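Phospholipase C-beta (PLC-beta) (Sepia officinalis, PDB 3QR0) is a multidomain phospholipase C of the beta class, combining PH, EF-hand-like, X, Y and C2 regions and carrying a bound calcium ion. Local coordinates at residues K14-V18 with V45-Y50; R161-E166 with A176-C180; A194-I198 with K220-L225. All blocks are in the same frame, centred on the assembly; numbering follows the deposited sequence.

Contact 1: K14-V18 with V45-Y50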
loop_
_atom_site.group_PDB
_atom_site.type_symbol
_atom_site.label_atom_id
_atom_site.label_comp_id
_atom_site.label_asym_id
_atom_site.label_seq_id
_atom_site.Cartn_x
_atom_site.Cartn_y
_atom_site.Cartn_z
ATOM N N LYS A 14 -2.715 14.448 9.749
ATOM C CA LYS A 14 -2.892 14.574 11.194
ATOM C C LYS A 14 -3.003 13.201 11.849
ATOM O O LYS A 14 -3.504 12.260 11.242
ATOM C CB LYS A 14 -4.149 15.401 11.484
ATOM C CG LYS A 14 -4.035 16.857 11.030
ATOM C CD LYS A 14 -5.388 17.493 10.752
ATOM C CE LYS A 14 -5.221 18.836 10.053
ATOM N NZ LYS A 14 -6.532 19.481 9.749
ATOM N N TRP A 15 -2.531 13.090 13.089
ATOM C CA TRP A 15 -2.695 11.860 13.862
ATOM C C TRP A 15 -4.175 11.686 14.217
ATOM O O TRP A 15 -4.912 12.671 14.247
ATOM C CB TRP A 15 -1.857 11.916 15.139
ATOM C CG TRP A 15 -0.389 11.913 14.879
ATOM C CD1 TRP A 15 0.442 12.997 14.827
ATOM C CD2 TRP A 15 0.425 10.766 14.626
ATOM N NE1 TRP A 15 1.730 12.589 14.565
ATOM C CE2 TRP A 15 1.747 11.225 14.440
ATOM C CE3 TRP A 15 0.168 9.390 14.552
ATOM C CZ2 TRP A 15 2.809 10.357 14.172
ATOM C CZ3 TRP A 15 1.224 8.528 14.290
ATOM C CH2 TRP A 15 2.528 9.017 14.100
ATOM N N PRO A 16 -4.621 10.440 14.464
ATOM C CA PRO A 16 -6.008 10.222 14.882
ATOM C C PRO A 16 -6.399 11.070 16.093
ATOM O O PRO A 16 -5.612 11.213 17.029
ATOM C CB PRO A 16 -6.034 8.739 15.245
ATOM C CG PRO A 16 -4.980 8.140 14.428
ATOM C CD PRO A 16 -3.894 9.165 14.341
ATOM N N LYS A 17 -7.598 11.637 16.038
ATOM C CA LYS A 17 -8.155 12.421 17.131
ATOM C C LYS A 17 -9.481 11.777 17.507
ATOM O O LYS A 17 -10.447 11.875 16.758
ATOM C CB LYS A 17 -8.357 13.872 16.689
ATOM C CG LYS A 17 -8.877 14.780 17.784
ATOM C CD LYS A 17 -8.661 16.242 17.445
ATOM C CE LYS A 17 -9.168 17.135 18.559
ATOM N NZ LYS A 17 -8.661 18.529 18.433
ATOM N N VAL A 18 -9.511 11.089 18.647
ATOM C CA VAL A 18 -10.655 10.254 19.006
ATOM C C VAL A 18 -11.585 11.017 19.938
ATOM O O VAL A 18 -11.177 11.386 21.030
ATOM C CB VAL A 18 -10.211 8.944 19.691
ATOM C CG1 VAL A 18 -11.413 8.044 19.976
ATOM C CG2 VAL A 18 -9.202 8.209 18.827
ATOM N N VAL A 45 -13.076 2.845 21.658
ATOM C CA VAL A 45 -11.821 3.078 20.940
ATOM C C VAL A 45 -10.790 3.556 21.955
ATOM O O VAL A 45 -11.106 4.355 22.846
ATOM C CB VAL A 45 -11.990 4.159 19.845
ATOM C CG1 VAL A 45 -10.706 4.313 19.024
ATOM C CG2 VAL A 45 -13.180 3.824 18.936
ATOM N N ASP A 46 -9.554 3.086 21.846
ATOM C CA ASP A 46 -8.514 3.630 22.721
ATOM C C ASP A 46 -8.229 5.090 22.321
ATOM O O ASP A 46 -8.534 5.505 21.196
ATOM C CB ASP A 46 -7.247 2.786 22.685
ATOM C CG ASP A 46 -6.509 2.913 21.380
ATOM O OD1 ASP A 46 -5.509 3.661 21.334
ATOM O OD2 ASP A 46 -6.949 2.279 20.397
ATOM N N PRO A 47 -7.649 5.881 23.240
ATOM C CA PRO A 47 -7.449 7.303 22.945
ATOM C C PRO A 47 -6.559 7.628 21.734
ATOM O O PRO A 47 -6.606 8.760 21.247
ATOM C CB PRO A 47 -6.817 7.846 24.233
ATOM C CG PRO A 47 -7.203 6.893 25.289
ATOM C CD PRO A 47 -7.270 5.548 24.625
ATOM N N LYS A 48 -5.767 6.669 21.250
ATOM C CA LYS A 48 -4.905 6.904 20.079
ATOM C C LYS A 48 -5.494 6.406 18.760
ATOM O O LYS A 48 -4.855 6.539 17.721
ATOM C CB LYS A 48 -3.530 6.255 20.288
ATOM C CG LYS A 48 -2.760 6.800 21.486
ATOM C CD LYS A 48 -2.448 8.276 21.327
ATOM C CE LYS A 48 -1.299 8.711 22.231
ATOM N NZ LYS A 48 -0.835 10.086 21.911
ATOM N N GLY A 49 -6.698 5.834 18.796
ATOM C CA GLY A 49 -7.349 5.326 17.590
ATOM C C GLY A 49 -6.661 4.117 16.964
ATOM O O GLY A 49 -6.533 4.038 15.742
ATOM N N TYR A 50 -6.223 3.173 17.796
ATOM C CA TYR A 50 -5.536 1.967 17.315
ATOM C C TYR A 50 -6.370 0.696 17.396
ATOM O O TYR A 50 -6.143 -0.235 16.619
ATOM C CB TYR A 50 -4.238 1.736 18.090
ATOM C CG TYR A 50 -3.196 2.814 17.898
ATOM C CD1 TYR A 50 -3.010 3.426 16.654
ATOM C CD2 TYR A 50 -2.376 3.205 18.947
ATOM C CE1 TYR A 50 -2.051 4.404 16.472
ATOM C CE2 TYR A 50 -1.404 4.185 18.768
ATOM C CZ TYR A 50 -1.250 4.777 17.525
ATOM O OH TYR A 50 -0.299 5.749 17.322
HETATM O O HOH W 1 -7.199 11.150 20.326
#
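V18 lays its CG2 methyl over the peptide groups of a type I beta turn, D46 to G49, which connects strands 39-45 and 51-54 of the antiparallel PH-domain sheet. V18 CG2 lies 3.5 Å from G49 N and 3.6 Å from P47 O, with D46 O also close by, so an apolar branch covers the polar inner rim of the turn. The two valine side chains, V18 and V45, cross at a slant, and V18 CG1, anti to the backbone N (chi1 -176°), comes 3.9 Å from V45 CG1 at the end of the strand. Further along, the ring of P16 bears on the last part of the turn, with P16 CB 3.5 Å from K48 O. That carbonyl oxygen lies between P16 and the Y50 ring, over one face of the aromatic and displaced toward its rim. G49, at positive phi, presents only its CA to P16. Y140 of helix 127-141 touches P16, V18 and V45, and I23 of helix 20-24 adds to the apolar surroundings of V18.

No direct hydrogen bond joins the two segments. A water bridges them instead, accepting from V18 N at 2.9 Å and donating to P47 O at 2.6 Å. The turn itself is stiffened from its far side by the carboxylate of D46, whose side chain leaves the backbone away from 14-18. D46 OD2 receives the backbone N of F51 as well as Y50 N, the latter at 2.8 Å from the syn side and 18° out of the carboxylate plane. D46 OD1 completes an Asx turn, taking K48 N at 3.0 Å from a position 56° out of that plane.

Contact 2: R161-E166 with A176-C180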
loop_
_atom_site.group_PDB
_atom_site.type_symbol
_atom_site.label_atom_id
_atom_site.label_comp_id
_atom_site.label_asym_id
_atom_site.label_seq_id
_atom_site.Cartn_x
_atom_site.Cartn_y
_atom_site.Cartn_z
ATOM N N ARG A 161 -2.735 -0.706 24.285
ATOM C CA ARG A 161 -3.466 -1.959 24.358
ATOM C C ARG A 161 -3.479 -2.462 25.804
ATOM O O ARG A 161 -4.534 -2.811 26.342
ATOM C CB ARG A 161 -2.873 -3.028 23.445
ATOM C CG ARG A 161 -3.823 -4.195 23.281
ATOM C CD ARG A 161 -3.213 -5.387 22.605
ATOM N NE ARG A 161 -3.950 -6.604 22.950
ATOM C CZ ARG A 161 -3.893 -7.751 22.279
ATOM N NH1 ARG A 161 -3.143 -7.871 21.189
ATOM N NH2 ARG A 161 -4.607 -8.787 22.701
ATOM N N LEU A 162 -2.305 -2.479 26.427
ATOM C CA LEU A 162 -2.164 -2.984 27.790
ATOM C C LEU A 162 -2.937 -2.170 28.833
ATOM O O LEU A 162 -3.480 -2.743 29.781
ATOM C CB LEU A 162 -0.683 -3.068 28.179
ATOM C CG LEU A 162 0.104 -4.155 27.440
ATOM C CD1 LEU A 162 1.584 -4.034 27.738
ATOM C CD2 LEU A 162 -0.403 -5.552 27.809
ATOM N N THR A 163 -2.989 -0.851 28.656
ATOM C CA THR A 163 -3.622 0.036 29.634
ATOM C C THR A 163 -5.094 0.366 29.332
ATOM O O THR A 163 -5.737 1.062 30.113
ATOM C CB THR A 163 -2.834 1.353 29.787
ATOM O OG1 THR A 163 -2.811 2.067 28.542
ATOM C CG2 THR A 163 -1.413 1.064 30.247
ATOM N N THR A 164 -5.625 -0.122 28.212
ATOM C CA THR A 164 -7.046 0.075 27.899
ATOM C C THR A 164 -7.750 -1.256 27.660
ATOM O O THR A 164 -8.673 -1.604 28.389
ATOM C CB THR A 164 -7.252 1.020 26.690
ATOM O OG1 THR A 164 -6.809 0.382 25.485
ATOM C CG2 THR A 164 -6.486 2.320 26.892
ATOM N N VAL A 165 -7.304 -2.005 26.655
ATOM C CA VAL A 165 -7.945 -3.278 26.304
ATOM C C VAL A 165 -7.746 -4.339 27.384
ATOM O O VAL A 165 -8.706 -4.989 27.808
ATOM C CB VAL A 165 -7.409 -3.846 24.973
ATOM C CG1 VAL A 165 -8.110 -5.162 24.635
ATOM C CG2 VAL A 165 -7.584 -2.837 23.850
ATOM N N GLU A 166 -6.502 -4.506 27.824
ATOM C CA GLU A 166 -6.133 -5.591 28.743
ATOM C C GLU A 166 -6.230 -5.222 30.218
ATOM O O GLU A 166 -6.065 -6.087 31.079
ATOM C CB GLU A 166 -4.704 -6.060 28.459
ATOM C CG GLU A 166 -4.446 -6.457 27.014
ATOM C CD GLU A 166 -5.322 -7.605 26.549
ATOM O OE1 GLU A 166 -5.686 -8.456 27.387
ATOM O OE2 GLU A 166 -5.637 -7.654 25.342
ATOM N N ALA A 176 -1.205 -10.688 30.486
ATOM C CA ALA A 176 -1.555 -9.908 29.298
ATOM C C ALA A 176 -0.310 -9.391 28.574
ATOM O O ALA A 176 -0.285 -9.326 27.348
ATOM C CB ALA A 176 -2.468 -8.749 29.674
ATOM N N ILE A 177 0.719 -9.031 29.341
ATOM C CA ILE A 177 1.976 -8.544 28.775
ATOM C C ILE A 177 2.659 -9.654 27.980
ATOM O O ILE A 177 3.102 -9.434 26.855
ATOM C CB ILE A 177 2.954 -8.035 29.864
ATOM C CG1 ILE A 177 2.303 -6.932 30.709
ATOM C CG2 ILE A 177 4.230 -7.512 29.219
ATOM C CD1 ILE A 177 3.153 -6.462 31.862
ATOM N N GLN A 178 2.724 -10.849 28.562
ATOM C CA GLN A 178 3.351 -11.993 27.895
ATOM C C GLN A 178 2.605 -12.434 26.632
ATOM O O GLN A 178 3.234 -12.677 25.600
ATOM C CB GLN A 178 3.509 -13.170 28.864
ATOM C CG GLN A 178 4.687 -13.007 29.812
ATOM C CD GLN A 178 4.720 -14.050 30.912
ATOM O OE1 GLN A 178 3.704 -14.670 31.235
ATOM N NE2 GLN A 178 5.896 -14.245 31.503
ATOM N N LYS A 179 1.277 -12.527 26.705
ATOM C CA LYS A 179 0.481 -12.977 25.553
ATOM C C LYS A 179 0.585 -12.023 24.360
ATOM O O LYS A 179 0.540 -12.462 23.217
ATOM C CB LYS A 179 -0.992 -13.195 25.927
ATOM C CG LYS A 179 -1.829 -11.933 26.040
ATOM C CD LYS A 179 -3.306 -12.237 26.196
ATOM C CE LYS A 179 -4.120 -10.951 26.149
ATOM N NZ LYS A 179 -5.525 -11.152 26.581
ATOM N N CYS A 180 0.715 -10.723 24.629
ATOM C CA CYS A 180 0.842 -9.734 23.555
ATOM C C CYS A 180 2.202 -9.808 22.849
ATOM O O CYS A 180 2.325 -9.346 21.714
ATOM C CB CYS A 180 0.605 -8.313 24.085
ATOM S SG CYS A 180 -1.117 -7.946 24.562
HETATM O O HOH W 2 -7.487 -9.482 24.674
#
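In the EF-hand-like region, helices 151-165 and 174-181 are joined by a salt-bridge network of R161, E166 and K179. R161 grips E166 side-on, with NE and NH2 each 3.1 Å from E166 OE2 and the acceptor lying in the guanidinium plane. The E166 chain bends at chi2 (-60°), and E166 OE1 takes K179 NZ at 2.8 Å from above the carboxylate plane. One carboxylate thus faces two cations, which probably keeps it ionised. A water donates to E166 OE2 and accepts from K179 NZ at 3.2 Å, while D61 gives this ammonium a second acidic partner.

C180 SG lies over one face of the R161 guanidinium, offset toward its rim, 3.5 Å from R161 NE. Beside the charges the contact turns apolar: L162 CD2 touches C180 SG at 4.1 Å and also reaches A176 and I177, and E166 CB packs on A176 CB at 3.7 Å. The short helical segments run at 122° to each other, their axes 10.9 Å apart. On the side of the PH domain, R161 touches F51 and V165 touches Y53 of strand 51-54, whereas I177 leads on to L195 of helix 185-198.

Contact 3: A194-I198 with K220-L225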
loop_
_atom_site.group_PDB
_atom_site.type_symbol
_atom_site.label_atom_id
_atom_site.label_comp_id
_atom_site.label_asym_id
_atom_site.label_seq_id
_atom_site.Cartn_x
_atom_site.Cartn_y
_atom_site.Cartn_z
ATOM N N ALA A 194 12.829 -9.386 32.542
ATOM C CA ALA A 194 12.864 -7.957 32.220
ATOM C C ALA A 194 11.947 -7.150 33.139
ATOM O O ALA A 194 12.316 -6.074 33.595
ATOM C CB ALA A 194 12.487 -7.727 30.756
ATOM N N LEU A 195 10.752 -7.677 33.404
ATOM C CA LEU A 195 9.816 -7.042 34.336
ATOM C C LEU A 195 10.431 -6.967 35.732
ATOM O O LEU A 195 10.292 -5.961 36.431
ATOM C CB LEU A 195 8.494 -7.817 34.395
ATOM C CG LEU A 195 7.649 -7.883 33.118
ATOM C CD1 LEU A 195 6.525 -8.902 33.276
ATOM C CD2 LEU A 195 7.088 -6.518 32.746
ATOM N N GLU A 196 11.118 -8.038 36.123
ATOM C CA GLU A 196 11.798 -8.098 37.414
ATOM C C GLU A 196 12.897 -7.040 37.509
ATOM O O GLU A 196 12.980 -6.317 38.496
ATOM C CB GLU A 196 12.385 -9.494 37.639
ATOM C CG GLU A 196 12.735 -9.806 39.085
ATOM C CD GLU A 196 13.199 -11.243 39.273
ATOM O OE1 GLU A 196 13.684 -11.853 38.292
ATOM O OE2 GLU A 196 13.078 -11.765 40.402
ATOM N N LYS A 197 13.724 -6.946 36.469
ATOM C CA LYS A 197 14.826 -5.978 36.423
ATOM C C LYS A 197 14.353 -4.528 36.570
ATOM O O LYS A 197 15.050 -3.700 37.158
ATOM C CB LYS A 197 15.607 -6.134 35.115
ATOM C CG LYS A 197 16.857 -5.276 35.022
ATOM C CD LYS A 197 17.750 -5.734 33.880
ATOM C CE LYS A 197 19.088 -5.008 33.889
ATOM N NZ LYS A 197 20.017 -5.560 32.863
ATOM N N ILE A 198 13.170 -4.235 36.036
ATOM C CA ILE A 198 12.584 -2.890 36.097
ATOM C C ILE A 198 12.009 -2.560 37.479
ATOM O O ILE A 198 11.879 -1.384 37.832
ATOM C CB ILE A 198 11.475 -2.726 35.018
ATOM C CG1 ILE A 198 12.093 -2.742 33.619
ATOM C CG2 ILE A 198 10.679 -1.442 35.223
ATOM C CD1 ILE A 198 13.133 -1.671 33.396
ATOM N N LYS A 220 11.722 1.660 29.466
ATOM C CA LYS A 220 12.794 1.025 30.242
ATOM C C LYS A 220 12.643 -0.513 30.214
ATOM O O LYS A 220 13.628 -1.244 30.257
ATOM C CB LYS A 220 12.807 1.554 31.686
ATOM C CG LYS A 220 14.174 1.490 32.365
ATOM C CD LYS A 220 14.136 2.034 33.799
ATOM C CE LYS A 220 15.381 1.612 34.576
ATOM N NZ LYS A 220 15.372 2.078 35.997
ATOM N N PHE A 221 11.403 -0.993 30.123
ATOM C CA PHE A 221 11.133 -2.423 29.932
ATOM C C PHE A 221 11.668 -2.906 28.577
ATOM O O PHE A 221 12.290 -3.963 28.504
ATOM C CB PHE A 221 9.631 -2.705 30.092
ATOM C CG PHE A 221 9.190 -4.060 29.597
ATOM C CD1 PHE A 221 9.693 -5.222 30.160
ATOM C CD2 PHE A 221 8.232 -4.167 28.597
ATOM C CE1 PHE A 221 9.267 -6.470 29.715
ATOM C CE2 PHE A 221 7.803 -5.407 28.149
ATOM C CZ PHE A 221 8.321 -6.561 28.708
ATOM N N TYR A 222 11.436 -2.125 27.521
ATOM C CA TYR A 222 12.027 -2.396 26.202
ATOM C C TYR A 222 13.550 -2.521 26.306
ATOM O O TYR A 222 14.134 -3.465 25.778
ATOM C CB TYR A 222 11.668 -1.291 25.192
ATOM C CG TYR A 222 12.222 -1.511 23.794
ATOM C CD1 TYR A 222 11.431 -2.047 22.788
ATOM C CD2 TYR A 222 13.537 -1.168 23.478
ATOM C CE1 TYR A 222 11.933 -2.250 21.506
ATOM C CE2 TYR A 222 14.051 -1.369 22.202
ATOM C CZ TYR A 222 13.242 -1.911 21.218
ATOM O OH TYR A 222 13.736 -2.119 19.953
ATOM N N LEU A 223 14.179 -1.565 26.991
ATOM C CA LEU A 223 15.634 -1.573 27.179
ATOM C C LEU A 223 16.099 -2.829 27.917
ATOM O O LEU A 223 17.131 -3.405 27.575
ATOM C CB LEU A 223 16.096 -0.326 27.943
ATOM C CG LEU A 223 15.854 1.037 27.290
ATOM C CD1 LEU A 223 16.341 2.166 28.206
ATOM C CD2 LEU A 223 16.535 1.109 25.936
ATOM N N ALA A 224 15.329 -3.242 28.922
ATOM C CA ALA A 224 15.620 -4.456 29.690
ATOM C C ALA A 224 15.351 -5.750 28.916
ATOM O O ALA A 224 15.968 -6.776 29.206
ATOM C CB ALA A 224 14.816 -4.461 30.986
ATOM N N LEU A 225 14.426 -5.710 27.957
ATOM C CA LEU A 225 14.008 -6.917 27.242
ATOM C C LEU A 225 14.929 -7.270 26.086
ATOM O O LEU A 225 15.486 -8.366 26.044
ATOM C CB LEU A 225 12.575 -6.775 26.715
ATOM C CG LEU A 225 12.028 -7.996 25.960
ATOM C CD1 LEU A 225 12.108 -9.245 26.833
ATOM C CD2 LEU A 225 10.599 -7.754 25.495
#
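I198 reaches from helix 185-198 onto the backbone of helix 215-225, both in the EF-hand-like region. Its CB is aimed at that second helix, and I198 CG1 follows in the direction anti to the carbonyl carbon, coming 3.8 Å from F221 CA. A bend at chi2 (-58°) then turns I198 CD1 onto K220: the methyl lies 3.2 Å from K220 O, a tight approach, and 3.5 Å from K220 CG. Since the lysine chain is extended beyond CG, its methylenes run past this same methyl. A224 CB meets I198 CD1 from another side at 4.1 Å.

One turn earlier, A194 faces both A224 and the F221 ring, with A194 CB 4.0 Å from A224 CB and 3.6 Å from F221 CE1. The small alanine side chains are consistent with the 8.7 Å approach of the segment axes, at an angle of 125°. L195 lies over one face of the F221 ring in a CH-pi contact: L195 CD2 stands 4.1 Å from the ring centroid and 28° off the normal. I191, from the same helix as L195, and L181 of helix 174-181 also touch F221, setting the ring among three helices. No hydrogen bond crosses between the two segments. Their contact is held by methyl, methylene and aromatic surfaces, so its cohesion probably rests on close fit and the burial of carbon rather than on polar pairing.

Overall arrangement
The three contacts follow one another along the chain and lead from the PH domain into the EF-hand-like region. Contacts 1 and 2 have centres about 17 Å apart and touch where D46 CB meets T164 OG1 at 3.7 Å, so the turn of contact 1 abuts segment 161-166. Contacts 2 and 3, about 16 Å between centres, meet through I177, whose CD1 lies 4.0 Å from L195 CD2. Contacts 1 and 3 remain separate, their nearest atoms about 15 Å apart. None of them contributes a ligand to the calcium ion, which is bound by N339, E368, D370 and E417 in the X region.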